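Local coordinates for protein ULam111 (Flavobacterium sp., PDB 5WUT) that probably hydrolyses the beta-1,3-glucosidic bonds of laminarin, as a laminarinase of glycoside hydrolase family 16 with a beta-jelly-roll fold, at residues A89-G94 / D154-G159; G126-M131 / T148-I153. All blocks are in the same frame, centred on the assembly; numbering follows the deposited sequence.

Interaction 1: A89-G94 / D154-G159; sequences AKLPVG and DTIEQG
K90, at the end of strand 83-90, lays the root of its side chain along the backbone of G159, with K90 CG 3.5 Å from G159 O. The rest of the chain, extended until chi4 (-60°) bends it, brings the ammonium to a water that NZ donates to; L91 O and E157 O, at 2.8 Å and 2.7 Å, are within hydrogen-bonding distance of this water. A second water takes the N-H of L91 and gives its own protons to I156 O and G159 O, joining three backbone groups of the two segments. L91 turns its side chain into the contact, where CD1 meets I156 CG1 at 3.7 Å, touches CG2 as well and lies as near to I156 O; Y163 and P99 also touch this leucine. Past P92, V93 sends CG1 against the aliphatic part of E157, 3.7 Å from CG. The bend of the glutamate at chi2 (86°) leads its carboxylate away from V93, to where OE2 bonds Y124 OH. The direct contacts are thus van der Waals, aliphatic carbons resting on carbons and carbonyl oxygens, and two waters make the polar link, through L91 N, L91 O, I156 O, E157 O and G159 O.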
ATOM      1  N   ALA A  89      -3.580  11.580   8.848  1.00  8.84           N
ATOM      2  CA  ALA A  89      -2.634  12.648   9.138  1.00  8.96           C
ATOM      3  C   ALA A  89      -1.903  13.155   7.910  1.00 10.40           C
ATOM      4  O   ALA A  89      -1.818  12.472   6.890  1.00 10.03           O
ATOM      5  CB  ALA A  89      -1.627  12.188  10.182  1.00 10.24           C
ATOM      6  N   LYS A  90      -1.386  14.377   8.035  1.00 11.30           N
ATOM      7  CA  LYS A  90      -0.592  15.030   6.989  1.00 10.16           C
ATOM      8  C   LYS A  90       0.790  15.352   7.563  1.00  9.68           C
ATOM      9  O   LYS A  90       0.888  15.863   8.685  1.00 10.29           O
ATOM     10  CB  LYS A  90      -1.316  16.286   6.489  1.00 11.24           C
ATOM     11  CG  LYS A  90      -0.562  17.099   5.444  1.00 13.12           C
ATOM     12  CD  LYS A  90      -1.422  18.256   4.960  1.00 13.92           C
ATOM     13  CE  LYS A  90      -0.826  18.931   3.731  1.00 19.41           C
ATOM     14  NZ  LYS A  90       0.537  19.482   3.968  1.00 19.12           N
ATOM     15  N   LEU A  91       1.843  15.023   6.809  1.00 11.21           N
ATOM     16  CA  LEU A  91       3.213  15.077   7.320  1.00  8.73           C
ATOM     17  C   LEU A  91       3.863  16.449   7.222  1.00  9.39           C
ATOM     18  O   LEU A  91       3.558  17.204   6.294  1.00 12.89           O
ATOM     19  CB  LEU A  91       4.089  14.089   6.552  1.00 12.75           C
ATOM     20  CG  LEU A  91       3.722  12.616   6.675  1.00 10.03           C
ATOM     21  CD1 LEU A  91       4.525  11.789   5.664  1.00 10.90           C
ATOM     22  CD2 LEU A  91       3.979  12.150   8.103  1.00 11.08           C
ATOM     23  N   PRO A  92       4.765  16.754   8.170  1.00 10.80           N
ATOM     24  CA  PRO A  92       5.730  17.840   7.979  1.00 11.57           C
ATOM     25  C   PRO A  92       6.790  17.352   7.008  1.00 14.08           C
ATOM     26  O   PRO A  92       6.900  16.140   6.802  1.00 13.14           O
ATOM     27  CB  PRO A  92       6.323  18.043   9.369  1.00 12.10           C
ATOM     28  CG  PRO A  92       6.346  16.635   9.919  1.00  9.80           C
ATOM     29  CD  PRO A  92       5.065  15.981   9.387  1.00 10.64           C
ATOM     30  N   VAL A  93       7.583  18.253   6.435  1.00 13.58           N
ATOM     31  CA  VAL A  93       8.597  17.818   5.488  1.00 12.86           C
ATOM     32  C   VAL A  93       9.918  18.506   5.766  1.00 16.08           C
ATOM     33  O   VAL A  93       9.951  19.618   6.289  1.00 17.22           O
ATOM     34  CB  VAL A  93       8.170  18.104   4.035  1.00 15.56           C
ATOM     35  CG1 VAL A  93       6.927  17.305   3.683  1.00 16.73           C
ATOM     36  CG2 VAL A  93       7.885  19.569   3.848  1.00 21.05           C
ATOM     37  N   GLY A  94      11.010  17.826   5.442  1.00 13.20           N
ATOM     38  CA  GLY A  94      12.323  18.446   5.510  1.00 13.59           C
ATOM     39  C   GLY A  94      13.316  17.680   6.353  1.00 12.25           C
ATOM     40  O   GLY A  94      12.951  16.908   7.247  1.00 11.58           O
ATOM     41  N   ASP A 154       5.785   7.226  -2.804  1.00 11.62           N
ATOM     42  CA  ASP A 154       6.293   8.502  -3.319  1.00 14.11           C
ATOM     43  C   ASP A 154       5.346   9.676  -3.108  1.00 12.81           C
ATOM     44  O   ASP A 154       5.754  10.835  -3.228  1.00 15.57           O
ATOM     45  CB  ASP A 154       6.614   8.384  -4.811  1.00 16.46           C
ATOM     46  CG  ASP A 154       7.861   7.583  -5.071  1.00 20.86           C
ATOM     47  OD1 ASP A 154       8.508   7.134  -4.097  1.00 19.12           O
ATOM     48  OD2 ASP A 154       8.199   7.401  -6.257  1.00 23.05           O
ATOM     49  N   THR A 155       4.086   9.379  -2.817  1.00 13.77           N
ATOM     50  CA  THR A 155       3.076  10.400  -2.601  1.00 11.59           C
ATOM     51  C   THR A 155       2.831  10.722  -1.127  1.00 11.18           C
ATOM     52  O   THR A 155       1.921  11.480  -0.819  1.00 12.78           O
ATOM     53  CB  THR A 155       1.712   9.965  -3.180  1.00 13.25           C
ATOM     54  OG1 THR A 155       1.370   8.684  -2.640  1.00 13.79           O
ATOM     55  CG2 THR A 155       1.775   9.868  -4.685  1.00 15.84           C
ATOM     56  N   ILE A 156       3.626  10.169  -0.214  1.00 10.50           N
ATOM     57  CA  ILE A 156       3.240  10.256   1.201  1.00 10.00           C
ATOM     58  C   ILE A 156       3.234  11.694   1.742  1.00 11.74           C
ATOM     59  O   ILE A 156       2.467  12.013   2.648  1.00 11.38           O
ATOM     60  CB  ILE A 156       4.153   9.361   2.098  1.00  9.02           C
ATOM     61  CG1 ILE A 156       3.457   9.024   3.431  1.00  8.23           C
ATOM     62  CG2 ILE A 156       5.540   9.986   2.306  1.00  9.94           C
ATOM     63  CD1 ILE A 156       2.283   8.046   3.292  1.00 10.90           C
ATOM     64  N   GLU A 157       4.055  12.564   1.166  1.00 11.88           N
ATOM     65  CA  GLU A 157       4.102  13.959   1.588  1.00 12.04           C
ATOM     66  C   GLU A 157       2.906  14.769   1.075  1.00 11.30           C
ATOM     67  O   GLU A 157       2.704  15.913   1.499  1.00 14.75           O
ATOM     68  CB  GLU A 157       5.405  14.613   1.117  1.00 14.35           C
ATOM     69  CG  GLU A 157       6.670  14.130   1.808  1.00 12.51           C
ATOM     70  CD  GLU A 157       7.278  12.895   1.173  1.00 10.84           C
ATOM     71  OE1 GLU A 157       6.756  12.435   0.121  1.00 13.59           O
ATOM     72  OE2 GLU A 157       8.285  12.381   1.719  1.00 11.49           O
ATOM     73  N   GLN A 158       2.130  14.202   0.154  1.00 13.03           N
ATOM     74  CA  GLN A 158       0.996  14.923  -0.439  1.00 13.43           C
ATOM     75  C   GLN A 158      -0.296  14.624   0.296  1.00 15.20           C
ATOM     76  O   GLN A 158      -0.731  13.475   0.326  1.00 15.50           O
ATOM     77  CB  GLN A 158       0.818  14.547  -1.918  1.00 18.55           C
ATOM     78  CG  GLN A 158       2.012  14.845  -2.816  1.00 19.97           C
ATOM     79  CD  GLN A 158       1.967  14.055  -4.120  1.00 25.33           C
ATOM     80  OE1 GLN A 158       0.900  13.854  -4.703  1.00 35.42           O
ATOM     81  NE2 GLN A 158       3.129  13.599  -4.581  1.00 27.56           N
ATOM     82  N   GLY A 159      -0.919  15.655   0.861  1.00 14.36           N
ATOM     83  CA  GLY A 159      -2.229  15.509   1.473  1.00 13.74           C
ATOM     84  C   GLY A 159      -2.242  14.633   2.710  1.00 14.61           C
ATOM     85  O   GLY A 159      -1.198  14.391   3.326  1.00 13.98           O
TER
HETATM   86  O   HOH W   1       2.530  17.494   3.707  1.00 15.32           O
HETATM   87  O   HOH W   2       1.255  13.884   4.179  1.00 13.42           O

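Interaction 2: G126-M131 / T148-I153; sequences GKEPHM and TKRTRI
The antiparallel pairing of strands 131-137 and 148-152, part of the beta-jelly roll, begins here, where a type II turn from E128 to M131 delivers H130 and M131 to the end of strand 148-152. H130, third in that turn with positive phi (68°), presents its carbonyl to the residue just past the end of that strand: I153 N donates to H130 O over 2.9 Å. M131 and R152 then form a non-hydrogen-bonded pair, and M131 CA makes a CA-H...O contact with T151 O, 3.4 Å long. Bent at chi2 (-72°), the methionine folds back over R152: SD lies 3.7 Å from R152 CA, and CE is as near to R152 CG. SD also meets R150 CG at 3.9 Å. Replacing M131 with alanine would probably open a gap over the stem of R152 and leave the aliphatic part of R150 freer to move. E128 and R150 face each other as a salt bridge with nearly coplanar charged groups, though the modelled approach is too short to trust. The guanidinium of R152 turns to D154. Further along the strand pair, T151 and K149 bond the backbone of V132 and T134; T151 also packs on V181 of strand 179-184 and on I179 of the second subunit, whose F175 touches R152.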
ATOM      1  N   GLY A 126      11.963  13.158   7.790  1.00 10.41           N
ATOM      2  CA  GLY A 126      12.021  14.019   6.627  1.00 11.56           C
ATOM      3  C   GLY A 126      13.319  13.920   5.836  1.00 10.98           C
ATOM      4  O   GLY A 126      13.371  14.320   4.666  1.00 13.97           O
ATOM      5  N   LYS A 127      14.373  13.417   6.479  1.00 10.77           N
ATOM      6  CA  LYS A 127      15.644  13.202   5.791  1.00 12.92           C
ATOM      7  C   LYS A 127      15.577  12.065   4.773  1.00 15.43           C
ATOM      8  O   LYS A 127      16.470  11.923   3.936  1.00 16.11           O
ATOM      9  CB  LYS A 127      16.767  12.923   6.789  1.00 14.01           C
ATOM     10  CG  LYS A 127      16.595  11.635   7.572  1.00 12.55           C
ATOM     11  CD  LYS A 127      17.819  11.314   8.395  1.00 14.81           C
ATOM     12  CE  LYS A 127      17.652  10.013   9.147  1.00 18.18           C
ATOM     13  NZ  LYS A 127      18.849   9.667   9.986  1.00 18.80           N
ATOM     14  N   GLU A 128      14.518  11.259   4.857  1.00 11.93           N
ATOM     15  CA  GLU A 128      14.278  10.180   3.897  1.00 13.46           C
ATOM     16  C   GLU A 128      12.887  10.309   3.297  1.00 12.34           C
ATOM     17  O   GLU A 128      11.951   9.621   3.723  1.00 13.09           O
ATOM     18  CB  GLU A 128      14.417   8.807   4.552  1.00 15.41           C
ATOM     19  CG  GLU A 128      15.806   8.447   5.044  1.00 21.38           C
ATOM     20  CD  GLU A 128      15.866   7.009   5.538  1.00 33.18           C
ATOM     21  OE1 GLU A 128      15.250   6.137   4.877  1.00 28.17           O
ATOM     22  OE2 GLU A 128      16.513   6.759   6.582  1.00 33.91           O
ATOM     23  N   PRO A 129      12.735  11.185   2.296  1.00 11.57           N
ATOM     24  CA  PRO A 129      11.411  11.390   1.707  1.00 12.98           C
ATOM     25  C   PRO A 129      10.855  10.119   1.084  1.00 11.46           C
ATOM     26  O   PRO A 129      11.633   9.218   0.721  1.00 11.71           O
ATOM     27  CB  PRO A 129      11.652  12.448   0.630  1.00 14.85           C
ATOM     28  CG  PRO A 129      12.925  13.134   1.046  1.00 16.86           C
ATOM     29  CD  PRO A 129      13.750  12.094   1.733  1.00 13.63           C
ATOM     30  N   HIS A 130       9.530  10.066   0.969  1.00 11.94           N
ATOM     31  CA  HIS A 130       8.853   8.994   0.237  1.00 12.43           C
ATOM     32  C   HIS A 130       8.980   7.633   0.907  1.00 12.88           C
ATOM     33  O   HIS A 130       8.833   6.608   0.242  1.00 13.08           O
ATOM     34  CB  HIS A 130       9.391   8.904  -1.196  1.00 14.31           C
ATOM     35  CG  HIS A 130       9.439  10.217  -1.906  1.00 15.09           C
ATOM     36  ND1 HIS A 130       8.504  11.208  -1.703  1.00 14.95           N
ATOM     37  CD2 HIS A 130      10.309  10.698  -2.824  1.00 23.02           C
ATOM     38  CE1 HIS A 130       8.796  12.246  -2.467  1.00 21.29           C
ATOM     39  NE2 HIS A 130       9.885  11.961  -3.158  1.00 24.85           N
ATOM     40  N   MET A 131       9.271   7.626   2.208  1.00  9.75           N
ATOM     41  CA  MET A 131       9.383   6.388   2.980  1.00 12.54           C
ATOM     42  C   MET A 131       8.634   6.528   4.294  1.00 10.15           C
ATOM     43  O   MET A 131       8.656   7.599   4.913  1.00 11.32           O
ATOM     44  CB  MET A 131      10.850   6.039   3.297  1.00 14.15           C
ATOM     45  CG  MET A 131      11.781   5.897   2.113  1.00 18.35           C
ATOM     46  SD  MET A 131      11.458   4.395   1.179  1.00 20.14           S
ATOM     47  CE  MET A 131      12.031   4.907  -0.443  1.00 24.04           C
ATOM     48  N   THR A 148      10.693  -4.442  11.929  1.00 10.44           N
ATOM     49  CA  THR A 148      10.440  -3.178  11.282  1.00 10.48           C
ATOM     50  C   THR A 148      10.332  -3.395   9.781  1.00 11.38           C
ATOM     51  O   THR A 148      10.817  -4.389   9.234  1.00 14.13           O
ATOM     52  CB  THR A 148      11.550  -2.141  11.600  1.00 12.66           C
ATOM     53  OG1 THR A 148      11.173  -0.856  11.107  1.00 12.90           O
ATOM     54  CG2 THR A 148      12.916  -2.538  11.012  1.00 13.51           C
ATOM     55  N   LYS A 149       9.637  -2.480   9.129  1.00 11.83           N
ATOM     56  CA  LYS A 149       9.508  -2.513   7.685  1.00 12.59           C
ATOM     57  C   LYS A 149       9.555  -1.096   7.153  1.00 11.92           C
ATOM     58  O   LYS A 149       8.873  -0.225   7.670  1.00 12.34           O
ATOM     59  CB  LYS A 149       8.203  -3.187   7.269  1.00 11.91           C
ATOM     60  CG  LYS A 149       7.973  -3.241   5.759  1.00 20.52           C
ATOM     61  CD  LYS A 149       8.790  -4.340   5.108  1.00 25.88           C
ATOM     62  CE  LYS A 149       8.232  -4.696   3.731  1.00 27.48           C
ATOM     63  NZ  LYS A 149       8.596  -3.666   2.710  1.00 30.69           N
ATOM     64  N   ARG A 150      10.365  -0.871   6.123  1.00 11.59           N
ATOM     65  CA  ARG A 150      10.405   0.394   5.412  1.00 12.30           C
ATOM     66  C   ARG A 150       9.554   0.263   4.150  1.00 15.02           C
ATOM     67  O   ARG A 150       9.775  -0.632   3.324  1.00 13.93           O
ATOM     68  CB  ARG A 150      11.849   0.755   5.047  1.00 16.19           C
ATOM     69  CG  ARG A 150      12.038   2.031   4.244  1.00 24.85           C
ATOM     70  CD  ARG A 150      13.423   2.019   3.602  1.00 30.70           C
ATOM     71  NE  ARG A 150      14.455   1.692   4.585  1.00 34.44           N
ATOM     72  CZ  ARG A 150      15.149   2.582   5.285  1.00 35.26           C
ATOM     73  NH1 ARG A 150      14.931   3.878   5.122  1.00 36.34           N
ATOM     74  NH2 ARG A 150      16.065   2.170   6.155  1.00 38.67           N
ATOM     75  N   THR A 151       8.578   1.150   4.007  1.00 12.33           N
ATOM     76  CA  THR A 151       7.667   1.106   2.872  1.00 11.44           C
ATOM     77  C   THR A 151       7.808   2.354   2.026  1.00 12.18           C
ATOM     78  O   THR A 151       7.683   3.471   2.517  1.00 11.08           O
ATOM     79  CB  THR A 151       6.200   0.951   3.331  1.00 10.83           C
ATOM     80  OG1 THR A 151       6.073  -0.244   4.107  1.00 13.42           O
ATOM     81  CG2 THR A 151       5.259   0.863   2.134  1.00 13.06           C
ATOM     82  N   ARG A 152       8.083   2.155   0.749  1.00 10.49           N
ATOM     83  CA  ARG A 152       8.184   3.263  -0.182  1.00 11.32           C
ATOM     84  C   ARG A 152       6.827   3.736  -0.671  1.00 10.98           C
ATOM     85  O   ARG A 152       6.021   2.950  -1.165  1.00 10.21           O
ATOM     86  CB  ARG A 152       9.044   2.881  -1.381  1.00 11.91           C
ATOM     87  CG  ARG A 152       9.040   3.953  -2.437  1.00 13.94           C
ATOM     88  CD  ARG A 152       9.945   3.612  -3.609  1.00 20.48           C
ATOM     89  NE  ARG A 152       9.646   4.464  -4.755  1.00 18.38           N
ATOM     90  CZ  ARG A 152      10.136   4.264  -5.975  1.00 18.49           C
ATOM     91  NH1 ARG A 152      10.955   3.246  -6.199  1.00 19.22           N
ATOM     92  NH2 ARG A 152       9.804   5.081  -6.968  1.00 22.99           N
ATOM     93  N   ILE A 153       6.589   5.038  -0.551  1.00 10.52           N
ATOM     94  CA  ILE A 153       5.341   5.658  -0.976  1.00 12.58           C
ATOM     95  C   ILE A 153       5.679   7.051  -1.486  1.00 11.17           C
ATOM     96  O   ILE A 153       5.873   7.974  -0.691  1.00 12.58           O
ATOM     97  CB  ILE A 153       4.298   5.752   0.187  1.00 11.39           C
ATOM     98  CG1 ILE A 153       4.136   4.399   0.892  1.00 15.03           C
ATOM     99  CG2 ILE A 153       2.979   6.305  -0.320  1.00 13.66           C
ATOM    100  CD1 ILE A 153       3.138   4.375   2.055  1.00 13.78           C
TER

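How the interactions relate
Interaction 2 is nested along the chain inside the loop that interaction 1 closes: 89-94 comes first, then 126-131, and 148-153 runs straight on into 154-159. The centres lie 11 Å apart, on the same side of the chain's centre, and the contacts touch. E157 OE2 of interaction 1 probably accepts a hydrogen bond from H130 N, 2.7 Å away, in the turn of interaction 2, while I156 packs against H130. The loop between strands 148-152 and 161-167 is therefore flanked by the end of strand 83-90 and by the turn leading into strand 131-137. Both contacts also reach the second subunit, which puts this corner of the jelly roll beside the other chain of the two-chain assembly.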